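Local coordinates for putative peptidyl-arginine deiminase (Chlorobium tepidum, PDB 1XKN), which probably hydrolyses the guanidinium group of agmatine or of peptidyl-arginine, releasing ammonia, at residues Ala64-Leu69 with Ile83-Ile88. Numbering follows the deposited sequence.
Sequences AQAREL and IVFHRI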
loop_
_atom_site.group_PDB
_atom_site.type_symbol
_atom_site.label_atom_id
_atom_site.label_comp_id
_atom_site.label_asym_id
_atom_site.label_seq_id
_atom_site.Cartn_x
_atom_site.Cartn_y
_atom_site.Cartn_z
ATOM N N ALA A 64 -17.713 2.354 -17.728
ATOM C CA ALA A 64 -19.092 2.805 -17.580
ATOM C C ALA A 64 -19.666 2.374 -16.235
ATOM O O ALA A 64 -20.333 3.156 -15.558
ATOM C CB ALA A 64 -19.946 2.261 -18.715
ATOM N N GLN A 65 -19.406 1.128 -15.849
ATOM C CA GLN A 65 -19.897 0.613 -14.574
ATOM C C GLN A 65 -19.324 1.440 -13.436
ATOM O O GLN A 65 -20.032 1.794 -12.494
ATOM C CB GLN A 65 -19.484 -0.847 -14.383
ATOM C CG GLN A 65 -20.045 -1.801 -15.417
ATOM C CD GLN A 65 -19.591 -3.229 -15.182
ATOM O OE1 GLN A 65 -18.392 -3.512 -15.144
ATOM N NE2 GLN A 65 -20.547 -4.138 -15.026
ATOM N N ALA A 66 -18.035 1.746 -13.524
ATOM C CA ALA A 66 -17.381 2.530 -12.488
ATOM C C ALA A 66 -17.981 3.927 -12.430
ATOM O O ALA A 66 -18.282 4.435 -11.349
ATOM C CB ALA A 66 -15.885 2.614 -12.755
ATOM N N ARG A 67 -18.163 4.548 -13.590
ATOM C CA ARG A 67 -18.728 5.893 -13.626
ATOM C C ARG A 67 -20.129 5.929 -13.026
ATOM O O ARG A 67 -20.504 6.902 -12.375
ATOM C CB ARG A 67 -18.757 6.431 -15.060
ATOM C CG ARG A 67 -17.396 6.842 -15.597
ATOM C CD ARG A 67 -17.499 7.389 -17.013
ATOM N NE ARG A 67 -16.198 7.781 -17.548
ATOM C CZ ARG A 67 -15.528 8.866 -17.172
ATOM N NH1 ARG A 67 -16.040 9.679 -16.258
ATOM N NH2 ARG A 67 -14.344 9.136 -17.705
ATOM N N GLU A 68 -20.903 4.867 -13.229
ATOM C CA GLU A 68 -22.255 4.833 -12.681
ATOM C C GLU A 68 -22.216 4.810 -11.155
ATOM O O GLU A 68 -22.924 5.573 -10.497
ATOM C CB GLU A 68 -23.017 3.612 -13.200
ATOM C CG GLU A 68 -24.421 3.479 -12.633
ATOM C CD GLU A 68 -25.322 4.643 -13.006
ATOM O OE1 GLU A 68 -26.411 4.764 -12.407
ATOM O OE2 GLU A 68 -24.951 5.435 -13.900
ATOM N N LEU A 69 -21.389 3.933 -10.596
ATOM C CA LEU A 69 -21.261 3.825 -9.149
ATOM C C LEU A 69 -20.719 5.124 -8.562
ATOM O O LEU A 69 -21.121 5.542 -7.478
ATOM C CB LEU A 69 -20.345 2.650 -8.786
ATOM C CG LEU A 69 -20.957 1.261 -8.994
ATOM C CD1 LEU A 69 -19.864 0.212 -9.084
ATOM C CD2 LEU A 69 -21.917 0.949 -7.850
ATOM N N ILE A 83 -11.034 12.076 -11.911
ATOM C CA ILE A 83 -10.959 10.630 -12.057
ATOM C C ILE A 83 -10.703 10.273 -13.517
ATOM O O ILE A 83 -11.570 10.436 -14.378
ATOM C CB ILE A 83 -12.246 9.957 -11.541
ATOM C CG1 ILE A 83 -12.419 10.284 -10.054
ATOM C CG2 ILE A 83 -12.175 8.450 -11.760
ATOM C CD1 ILE A 83 -13.645 9.690 -9.407
ATOM N N VAL A 84 -9.487 9.806 -13.779
ATOM C CA VAL A 84 -9.055 9.445 -15.124
ATOM C C VAL A 84 -8.923 7.933 -15.291
ATOM O O VAL A 84 -8.221 7.269 -14.521
ATOM C CB VAL A 84 -7.687 10.089 -15.446
ATOM C CG1 VAL A 84 -7.293 9.793 -16.880
ATOM C CG2 VAL A 84 -7.751 11.591 -15.203
ATOM N N PHE A 85 -9.587 7.393 -16.310
ATOM C CA PHE A 85 -9.539 5.956 -16.582
ATOM C C PHE A 85 -8.486 5.592 -17.613
ATOM O O PHE A 85 -8.247 6.330 -18.568
ATOM C CB PHE A 85 -10.906 5.456 -17.061
ATOM C CG PHE A 85 -11.974 5.538 -16.016
ATOM C CD1 PHE A 85 -12.651 6.729 -15.787
ATOM C CD2 PHE A 85 -12.256 4.438 -15.211
ATOM C CE1 PHE A 85 -13.594 6.825 -14.767
ATOM C CE2 PHE A 85 -13.197 4.525 -14.189
ATOM C CZ PHE A 85 -13.865 5.722 -13.965
ATOM N N HIS A 86 -7.858 4.440 -17.409
ATOM C CA HIS A 86 -6.838 3.952 -18.320
ATOM C C HIS A 86 -7.155 2.521 -18.696
ATOM O O HIS A 86 -7.461 1.702 -17.829
ATOM C CB HIS A 86 -5.455 4.001 -17.669
ATOM C CG HIS A 86 -5.046 5.371 -17.235
ATOM N ND1 HIS A 86 -5.511 5.955 -16.076
ATOM C CD2 HIS A 86 -4.251 6.291 -17.829
ATOM C CE1 HIS A 86 -5.020 7.177 -15.978
ATOM N NE2 HIS A 86 -4.253 7.406 -17.028
ATOM N N ARG A 87 -7.100 2.227 -19.991
ATOM C CA ARG A 87 -7.357 0.878 -20.456
ATOM C C ARG A 87 -6.064 0.111 -20.239
ATOM O O ARG A 87 -5.183 0.092 -21.101
ATOM C CB ARG A 87 -7.733 0.872 -21.942
ATOM C CG ARG A 87 -8.052 -0.521 -22.465
ATOM C CD ARG A 87 -8.399 -0.526 -23.949
ATOM N NE ARG A 87 -9.727 0.019 -24.215
ATOM C CZ ARG A 87 -10.340 -0.060 -25.394
ATOM N NH1 ARG A 87 -9.742 -0.661 -26.414
ATOM N NH2 ARG A 87 -11.551 0.455 -25.550
ATOM N N ILE A 88 -5.947 -0.484 -19.057
ATOM C CA ILE A 88 -4.776 -1.257 -18.673
ATOM C C ILE A 88 -5.277 -2.538 -18.013
ATOM O O ILE A 88 -5.887 -2.500 -16.942
ATOM C CB ILE A 88 -3.890 -0.464 -17.681
ATOM C CG1 ILE A 88 -3.305 0.771 -18.374
ATOM C CG2 ILE A 88 -2.769 -1.354 -17.154
ATOM C CD1 ILE A 88 -2.319 1.556 -17.520
HETATM O O HOH W 1 -14.386 10.694 -14.337
HETATM O O HOH W 2 -12.096 11.161 -17.075
#
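Within residues 64-69, Ala66 and Arg67 meet Phe85. The methyl of Ala66 approaches the ring obliquely, with CB 3.6 Å from Phe85 CE2 and a little farther from CZ. Arg67 meets CD1 and CE1, also obliquely. Its NH2 lies 3.5 Å from Phe85 CD1, and its CZ lies 3.7 Å from Phe85 CE1. That CE1 atom sits over the centre of one guanidinium face. The two planes are 51° apart, so this is an oblique contact and not a parallel stack. Arg67 CG stands anti to the carbonyl carbon (chi1 -74°), and the chain then runs extended to NE, which brings the guanidinium to the CD1 and CE1 atoms of the ring.

Two waters tie the same group to the strand. Both donate to Ile83 O. Water 2 lies in the guanidinium plane, 3.1 Å from Arg67 NH2. Water 1 is 2.7 Å from Arg67 NH1, but that bond is weak.

Glu63, one turn earlier, forms a salt bridge with Arg67 NE and also touches Phe85. Leu70 of the same helix packs on Phe85 and Ile83. The contact joins the helix to the second strand of the beta-alpha-beta unit of strand 52-57, helix 60-73 and strand 83-87, with that strand at the edge of its sheet. Glu63 and the two bridging waters probably hold the guanidinium's orientation. One face can then rest against aromatic carbons while N-H groups stay hydrogen-bonded.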